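Local coordinates for initiator protein NS1 (Human bocavirus, PDB 4KW3) that probably nicks and unwinds viral DNA at the replication origin to start rolling-circle replication, its N-terminal domain providing origin recognition and nuclease activity, at residues Q189-D192 / D196-A199; E31-A36 / E159-D164; N51-P54 / E58-I61; L89-H92 / N96-P99. All blocks are in the same frame, centred on the assembly; numbering follows the deposited sequence.

Contact 1: Q189-D192 / D196-A199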
# COMPACT_ATOMS: atom_id res chain seq x y z
N GLN A 189 16.01 -6.71 3.18
CA GLN A 189 17.07 -7.70 3.18
C GLN A 189 17.13 -8.39 4.54
O GLN A 189 16.64 -7.86 5.53
CB GLN A 189 18.39 -7.00 2.84
CG GLN A 189 18.38 -6.46 1.41
CD GLN A 189 19.74 -5.96 0.95
OE1 GLN A 189 20.43 -6.62 0.17
NE2 GLN A 189 20.13 -4.78 1.42
N TYR A 190 17.68 -9.60 4.56
CA TYR A 190 17.95 -10.32 5.80
C TYR A 190 19.34 -10.95 5.83
O TYR A 190 20.03 -11.00 4.82
CB TYR A 190 16.90 -11.40 6.05
CG TYR A 190 17.01 -12.57 5.12
CD1 TYR A 190 16.45 -12.53 3.86
CD2 TYR A 190 17.66 -13.73 5.52
CE1 TYR A 190 16.54 -13.62 3.00
CE2 TYR A 190 17.76 -14.83 4.67
CZ TYR A 190 17.19 -14.76 3.41
OH TYR A 190 17.28 -15.84 2.56
N ARG A 191 19.75 -11.41 7.01
CA ARG A 191 20.97 -12.21 7.17
C ARG A 191 20.69 -13.70 7.42
O ARG A 191 19.70 -14.05 8.08
CB ARG A 191 21.85 -11.67 8.29
CG ARG A 191 22.17 -10.23 8.12
CD ARG A 191 23.62 -10.03 7.81
NE ARG A 191 23.94 -8.62 7.67
CZ ARG A 191 25.11 -8.18 7.22
NH1 ARG A 191 26.06 -9.04 6.88
NH2 ARG A 191 25.33 -6.88 7.12
N ASP A 192 21.48 -14.58 6.82
CA ASP A 192 21.47 -15.97 7.26
C ASP A 192 22.36 -16.08 8.51
O ASP A 192 22.89 -15.06 8.99
CB ASP A 192 21.89 -16.97 6.16
CG ASP A 192 23.32 -16.73 5.61
OD1 ASP A 192 24.16 -16.01 6.21
OD2 ASP A 192 23.61 -17.34 4.55
N ASP A 196 25.60 -13.42 6.02
CA ASP A 196 25.53 -12.97 4.63
C ASP A 196 24.18 -12.26 4.37
O ASP A 196 23.16 -12.67 4.92
CB ASP A 196 25.67 -14.17 3.69
CG ASP A 196 27.07 -14.81 3.73
OD1 ASP A 196 28.07 -14.05 3.88
OD2 ASP A 196 27.15 -16.06 3.62
N LEU A 197 24.19 -11.22 3.52
CA LEU A 197 22.93 -10.56 3.11
C LEU A 197 22.21 -11.22 1.95
O LEU A 197 22.81 -11.67 0.98
CB LEU A 197 23.15 -9.12 2.67
CG LEU A 197 22.89 -8.03 3.68
CD1 LEU A 197 22.87 -6.71 2.94
CD2 LEU A 197 21.55 -8.31 4.33
N HIS A 198 20.89 -11.28 2.08
CA HIS A 198 20.02 -11.78 1.02
C HIS A 198 18.85 -10.83 0.81
O HIS A 198 18.28 -10.32 1.76
CB HIS A 198 19.52 -13.16 1.40
CG HIS A 198 20.62 -14.11 1.71
ND1 HIS A 198 21.24 -14.88 0.75
CD2 HIS A 198 21.27 -14.37 2.88
CE1 HIS A 198 22.19 -15.60 1.31
NE2 HIS A 198 22.23 -15.31 2.60
N ALA A 199 18.48 -10.60 -0.45
CA ALA A 199 17.43 -9.64 -0.76
C ALA A 199 16.20 -10.40 -1.19
O ALA A 199 15.12 -9.83 -1.30
CB ALA A 199 17.85 -8.65 -1.83

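Contact 2: E31-A36 / E159-D164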
# COMPACT_ATOMS: atom_id res chain seq x y z
N GLU A 31 -3.34 15.79 6.33
CA GLU A 31 -3.83 14.64 5.55
C GLU A 31 -4.95 14.97 4.55
O GLU A 31 -5.07 14.32 3.50
CB GLU A 31 -4.22 13.49 6.49
CG GLU A 31 -4.60 12.20 5.79
CD GLU A 31 -5.28 11.21 6.72
OE1 GLU A 31 -6.54 11.12 6.66
OE2 GLU A 31 -4.59 10.56 7.55
N TRP A 32 -5.78 15.96 4.88
CA TRP A 32 -6.88 16.37 4.00
C TRP A 32 -6.39 16.78 2.60
O TRP A 32 -7.10 16.59 1.62
CB TRP A 32 -7.71 17.49 4.63
CG TRP A 32 -6.92 18.72 4.84
CD1 TRP A 32 -6.70 19.73 3.93
CD2 TRP A 32 -6.21 19.08 6.03
NE1 TRP A 32 -5.89 20.69 4.49
CE2 TRP A 32 -5.57 20.32 5.78
CE3 TRP A 32 -6.05 18.48 7.28
CZ2 TRP A 32 -4.79 20.97 6.74
CZ3 TRP A 32 -5.27 19.12 8.23
CH2 TRP A 32 -4.65 20.36 7.95
N LEU A 33 -5.18 17.32 2.51
CA LEU A 33 -4.54 17.56 1.21
C LEU A 33 -4.44 16.26 0.40
O LEU A 33 -4.71 16.26 -0.82
CB LEU A 33 -3.15 18.17 1.40
CG LEU A 33 -3.03 19.49 2.17
CD1 LEU A 33 -1.56 19.86 2.35
CD2 LEU A 33 -3.80 20.60 1.47
N LEU A 34 -4.07 15.15 1.06
CA LEU A 34 -3.97 13.89 0.33
C LEU A 34 -5.35 13.38 -0.05
O LEU A 34 -5.50 12.77 -1.12
CB LEU A 34 -3.18 12.80 1.09
CG LEU A 34 -1.69 13.10 1.31
CD1 LEU A 34 -0.99 11.91 1.93
CD2 LEU A 34 -1.00 13.55 0.03
N HIS A 35 -6.35 13.65 0.80
CA HIS A 35 -7.73 13.25 0.49
C HIS A 35 -8.11 13.82 -0.87
O HIS A 35 -8.70 13.12 -1.69
CB HIS A 35 -8.75 13.74 1.54
CG HIS A 35 -8.51 13.23 2.93
ND1 HIS A 35 -9.06 13.82 4.04
CD2 HIS A 35 -7.78 12.18 3.38
CE1 HIS A 35 -8.67 13.17 5.12
NE2 HIS A 35 -7.89 12.17 4.75
N ALA A 36 -7.74 15.08 -1.10
CA ALA A 36 -8.12 15.78 -2.31
C ALA A 36 -7.27 15.35 -3.52
O ALA A 36 -7.81 15.06 -4.60
CB ALA A 36 -8.03 17.29 -2.10
N GLU A 159 -4.95 24.08 -4.64
CA GLU A 159 -4.73 25.05 -3.58
C GLU A 159 -3.22 25.08 -3.37
O GLU A 159 -2.53 24.14 -3.77
CB GLU A 159 -5.45 24.62 -2.30
CG GLU A 159 -6.96 24.68 -2.42
CD GLU A 159 -7.46 26.09 -2.68
OE1 GLU A 159 -7.15 26.99 -1.88
OE2 GLU A 159 -8.14 26.28 -3.71
N PRO A 160 -2.71 26.16 -2.75
CA PRO A 160 -1.25 26.32 -2.65
C PRO A 160 -0.53 25.14 -1.98
O PRO A 160 0.44 24.65 -2.54
CB PRO A 160 -1.10 27.59 -1.80
CG PRO A 160 -2.31 28.36 -2.09
CD PRO A 160 -3.43 27.36 -2.29
N GLU A 161 -1.00 24.70 -0.82
CA GLU A 161 -0.39 23.55 -0.15
C GLU A 161 -0.46 22.27 -0.99
O GLU A 161 0.46 21.45 -0.95
CB GLU A 161 -1.02 23.33 1.21
CG GLU A 161 -0.29 24.04 2.30
CD GLU A 161 -1.14 24.25 3.52
OE1 GLU A 161 -2.35 24.52 3.34
OE2 GLU A 161 -0.62 24.13 4.64
N GLU A 162 -1.56 22.09 -1.72
CA GLU A 162 -1.71 20.94 -2.61
C GLU A 162 -0.66 21.00 -3.71
O GLU A 162 -0.10 19.98 -4.10
CB GLU A 162 -3.11 20.90 -3.22
CG GLU A 162 -4.24 20.84 -2.21
CD GLU A 162 -5.61 20.95 -2.87
OE1 GLU A 162 -5.74 21.71 -3.86
OE2 GLU A 162 -6.55 20.26 -2.42
N ALA A 163 -0.40 22.20 -4.22
CA ALA A 163 0.59 22.40 -5.27
C ALA A 163 2.01 22.15 -4.75
O ALA A 163 2.89 21.69 -5.48
CB ALA A 163 0.46 23.79 -5.84
N ASP A 164 2.24 22.46 -3.48
CA ASP A 164 3.52 22.18 -2.84
C ASP A 164 3.86 20.68 -2.85
O ASP A 164 4.97 20.28 -3.22
CB ASP A 164 3.50 22.72 -1.42
CG ASP A 164 4.74 22.33 -0.64
OD1 ASP A 164 5.82 22.88 -0.94
OD2 ASP A 164 4.62 21.48 0.27

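Contact 3: N51-P54 / E58-I61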
# COMPACT_ATOMS: atom_id res chain seq x y z
N ASN A 51 -16.18 11.63 13.47
CA ASN A 51 -17.18 11.73 14.52
C ASN A 51 -17.85 10.39 14.84
O ASN A 51 -18.83 10.34 15.58
CB ASN A 51 -18.26 12.74 14.14
CG ASN A 51 -17.68 14.05 13.66
OD1 ASN A 51 -16.76 14.59 14.26
ND2 ASN A 51 -18.23 14.58 12.56
N CYS A 52 -17.31 9.31 14.28
CA CYS A 52 -17.94 8.01 14.41
C CYS A 52 -17.54 7.28 15.69
O CYS A 52 -16.40 7.38 16.15
CB CYS A 52 -17.60 7.14 13.20
SG CYS A 52 -18.40 7.60 11.66
N ALA A 53 -18.48 6.52 16.23
CA ALA A 53 -18.26 5.68 17.40
C ALA A 53 -17.56 4.39 16.98
O ALA A 53 -17.87 3.83 15.93
CB ALA A 53 -19.59 5.35 18.10
N PRO A 54 -16.56 3.96 17.76
CA PRO A 54 -15.86 2.67 17.56
C PRO A 54 -16.79 1.50 17.80
O PRO A 54 -17.78 1.63 18.53
CB PRO A 54 -14.80 2.69 18.65
CG PRO A 54 -15.45 3.48 19.76
CD PRO A 54 -16.21 4.57 19.06
N GLU A 58 -23.30 0.70 18.25
CA GLU A 58 -24.12 0.84 17.05
C GLU A 58 -23.82 2.19 16.43
O GLU A 58 -23.83 3.19 17.13
CB GLU A 58 -25.60 0.83 17.45
CG GLU A 58 -26.58 0.66 16.31
CD GLU A 58 -27.99 1.10 16.67
OE1 GLU A 58 -28.20 1.78 17.71
OE2 GLU A 58 -28.91 0.71 15.93
N ASP A 59 -23.56 2.23 15.13
CA ASP A 59 -23.39 3.51 14.44
C ASP A 59 -23.63 3.27 12.95
O ASP A 59 -22.76 2.77 12.24
CB ASP A 59 -22.02 4.10 14.70
CG ASP A 59 -21.84 5.48 14.10
OD1 ASP A 59 -22.57 5.81 13.13
OD2 ASP A 59 -20.96 6.24 14.57
N ILE A 60 -24.84 3.59 12.50
CA ILE A 60 -25.28 3.30 11.14
C ILE A 60 -24.61 4.22 10.13
O ILE A 60 -24.24 3.79 9.03
CB ILE A 60 -26.80 3.43 10.99
CG1 ILE A 60 -27.52 2.68 12.11
CG2 ILE A 60 -27.25 2.94 9.62
CD1 ILE A 60 -27.84 3.55 13.30
N ILE A 61 -24.42 5.47 10.53
CA ILE A 61 -23.72 6.44 9.71
C ILE A 61 -22.32 5.92 9.40
O ILE A 61 -21.90 5.90 8.25
CB ILE A 61 -23.64 7.81 10.41
CG1 ILE A 61 -25.02 8.47 10.43
CG2 ILE A 61 -22.67 8.72 9.69
CD1 ILE A 61 -25.06 9.79 11.18

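Contact 4: L89-H92 / N96-P99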
# COMPACT_ATOMS: atom_id res chain seq x y z
N LEU A 89 6.58 -1.95 -13.89
CA LEU A 89 7.95 -2.39 -13.62
C LEU A 89 8.24 -3.76 -14.21
O LEU A 89 9.21 -3.91 -14.96
CB LEU A 89 8.25 -2.44 -12.13
CG LEU A 89 9.63 -3.04 -11.78
CD1 LEU A 89 10.78 -2.11 -12.11
CD2 LEU A 89 9.69 -3.42 -10.31
N MET A 90 7.38 -4.74 -13.91
CA MET A 90 7.57 -6.10 -14.41
C MET A 90 7.46 -6.14 -15.93
O MET A 90 8.14 -6.90 -16.61
CB MET A 90 6.59 -7.07 -13.78
CG MET A 90 6.87 -7.28 -12.32
SD MET A 90 8.60 -7.70 -12.04
CE MET A 90 8.62 -9.45 -12.44
N SER A 91 6.57 -5.29 -16.44
CA SER A 91 6.41 -5.12 -17.87
C SER A 91 7.74 -4.74 -18.54
O SER A 91 8.12 -5.32 -19.57
CB SER A 91 5.36 -4.05 -18.11
OG SER A 91 4.96 -4.03 -19.46
N HIS A 92 8.45 -3.78 -17.96
CA HIS A 92 9.77 -3.40 -18.45
C HIS A 92 10.77 -4.55 -18.30
O HIS A 92 11.47 -4.88 -19.25
CB HIS A 92 10.31 -2.15 -17.74
CG HIS A 92 9.60 -0.88 -18.09
ND1 HIS A 92 8.33 -0.85 -18.63
CD2 HIS A 92 9.98 0.42 -17.97
CE1 HIS A 92 7.97 0.40 -18.83
NE2 HIS A 92 8.95 1.19 -18.44
N ASN A 96 7.42 -7.14 -22.11
CA ASN A 96 6.17 -7.79 -22.43
C ASN A 96 5.05 -6.94 -21.82
O ASN A 96 5.13 -6.58 -20.65
CB ASN A 96 6.16 -9.18 -21.81
CG ASN A 96 4.95 -9.99 -22.20
OD1 ASN A 96 3.91 -9.45 -22.59
ND2 ASN A 96 5.06 -11.30 -22.07
N MET A 97 4.01 -6.65 -22.60
CA MET A 97 2.92 -5.79 -22.12
C MET A 97 2.04 -6.52 -21.12
O MET A 97 1.33 -5.91 -20.33
CB MET A 97 2.06 -5.25 -23.27
CG MET A 97 2.76 -4.26 -24.21
SD MET A 97 3.63 -2.91 -23.36
CE MET A 97 2.34 -2.22 -22.33
N PHE A 98 2.11 -7.85 -21.13
CA PHE A 98 1.30 -8.61 -20.20
C PHE A 98 2.18 -9.58 -19.43
O PHE A 98 2.19 -10.78 -19.72
CB PHE A 98 0.18 -9.33 -20.94
CG PHE A 98 -0.70 -8.40 -21.72
CD1 PHE A 98 -1.73 -7.72 -21.09
CD2 PHE A 98 -0.48 -8.18 -23.07
CE1 PHE A 98 -2.54 -6.84 -21.80
CE2 PHE A 98 -1.28 -7.30 -23.79
CZ PHE A 98 -2.31 -6.64 -23.15
N PRO A 99 2.91 -9.06 -18.43
CA PRO A 99 3.94 -9.79 -17.68
C PRO A 99 3.39 -10.92 -16.84
O PRO A 99 2.27 -10.80 -16.33
CB PRO A 99 4.57 -8.71 -16.78
CG PRO A 99 3.57 -7.61 -16.73
CD PRO A 99 2.82 -7.64 -18.02

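Contact 1: Q189-D192 / D196-A199
Y190 and H198 form the hydrogen-bonded pair of an antiparallel beta hairpin built from strands 185-191 and 197-198. The Y190 N to H198 O bond is 3.0 Å and the return bond, H198 N to Y190 O, is 2.9 Å. Their side chains share one face of the hairpin. With CG lying between its backbone N and carbonyl carbon (chi1 71°), Y190 carries its ring across to the partner strand, where H198 CB sits over one ring face, 3.8 Å from the Y190 centroid in a CH-pi contact. The two rings themselves are near parallel, planes at 27°, but slid so far apart that they barely overlap.

The other face belongs to R191 and L197, a non-hydrogen-bonded pair. L197 CG lies over the centre of the R191 guanidinium plane, while R191 NH1 is hydrogen-bonded to G195 O in the turn. L197 CD1 reaches along the sheet to the amide of Q189, 3.7 Å from Q189 NE2, the two side chains crossing at about a right angle. Residues 193-197 probably contact the replication origin, as in related initiator proteins, so the exposed hairpin tip would face DNA.

The two carboxylate oxygens of D192 serve different partners near the turn. OD1 accepts D196 N, and the backbone N of D192 bonds to D196 O in return. The carboxylate lies beside the imidazole, their planes 62° apart. H198 NE2 donates to D192 OD2 at 3.1 Å from well above the carboxylate plane, and OD2 lies slightly off the H198 ring plane.

Contact 2: E31-A36 / E159-D164
L33 points toward the first turn of the helix beginning at P160 and spreads its two methyls over E161 and E162. CD1 rests on E161 CB at 3.7 Å, and the L33 and E161 side chains cross at about a right angle. CD2 lies against the aliphatic part of its other neighbour, 3.7 Å from E162 CG, in a more oblique approach. One turn further along, A36 also faces the partner helix, its CB 3.3 Å from E162 OE2. Against the L33 methyls both glutamate side chains offer carbon, and their carboxylates have charged partners outside the two segments: E161 OE2 pairs with K30, and E162 OE1 with R156.

This is a helix-helix packing nearly at right angles, the short segments crossing at -80° with axes 9.9 Å apart, and it joins helix 31-38 near the N-terminus to the start of helix 160-177. Such a steep crossing confines the touching to little more than one turn on each side.

E162 is held from the N-cap residue as well as by R156. Its extended chain brings OE1 back to E159 N, which donates to it at 2.6 Å, a bond from the N-cap backbone to the side chain of the third helical residue. On the far side of helix 31-38, H35 NE2 points its ring edge at E31 OE1 and meets the anti lone pair. That carboxylate also takes hydrogen bonds from S220 OG and S221 N, which leaves its rotation well fixed, while the H35 ring meets F74 of helix 74-94.

Contact 3: N51-P54 / E58-I61
D59, A53 and C52 account for most of this small surface contact, in which the N-cap residue of helix 60-69 holds the loop leading up to it. D59 points its side chain toward residues 51-54, and its two carboxylate oxygens divide the work. OD1 caps the helix by accepting the backbone N of R62. OD2 turns the other way and accepts A53 N at 3.0 Å through its anti lone pair, with a nearly straight N-H...O angle of 164°. Having CG opposite the backbone N (chi1 -175°) carries the carboxylate across to the loop. One side chain thus ties together the N-terminal end of helix 60-69 and the segment that follows helix 43-49.

A53 also directs its methyl toward D59, and its carbonyl oxygen is bonded to R62 NH1, so both the N and the O of A53 are bonded, one to the N-cap residue and one to a side chain of the first turn. C52 packs beside the same carboxylate while its side chain also touches L65 of helix 60-69 and V227 of helix 225-228. The approach to D59 is by carbon rather than sulfur: C52 CA lies 3.5 Å from D59 OD2, and C52 CB follows at 3.7 Å.

Contact 4: L89-H92 / N96-P99
S91 and N96 face each other where the long helix 74-94 ends and the chain doubles back, through a loop containing an Asx turn, toward strand 101-109. Two hydrogen bonds join them. In the first, N96 N donates to S91 O, five residues earlier, at 3.2 Å and 165°. The second runs the other way: S91 OG gives its proton to N96 O at 2.8 Å, approaching from above the carbonyl plane. The S91 hydroxyl can do this because OG stands opposite the backbone N (chi1 -168°), directed at the returning loop. Serine and asparagine thus exchange bonds through three backbone atoms and one side-chain oxygen, and the buried hydroxyl is given an acceptor.

The apolar share of the contact falls to P99, whose ring lies against the flank of the helix. P99 CB meets M90 CB at 4.0 Å, and P99 CG sits 3.8 Å from S91 N. M90 then bends away at its second and third torsions, so its stem rather than its sulfur does the touching. L89, on another side of this helix, packs against F137 and L140 of helix 134-149.

Within the loop the N96 side chain turns OD1 to the backbone N two residues on, which makes the Asx turn. F98 N donates to N96 OD1 at 2.8 Å, from 46° above the plane of the amide carbonyl.

How the contacts relate
Contact 2 is the buried one, a joint between helices far apart in sequence, and it relies on carbon packing, with the glutamate carboxylates paired to residues outside it. Contacts 1 and 3 lie at the surface on opposite sides of the chain's centre, about 46 Å apart between centres; contact 4 is partly buried. These three are local: contact 1 closes a hairpin, contact 3 a helix entry and contact 4 a helix exit. All include a polar side chain bonded to backbone, aspartate in contacts 1 and 3 and serine in contact 4; contact 1 adds strand pairing. No two contacts share a helix or strand, though helix 60-69 of contact 3 directly precedes helix 74-94 of contact 4.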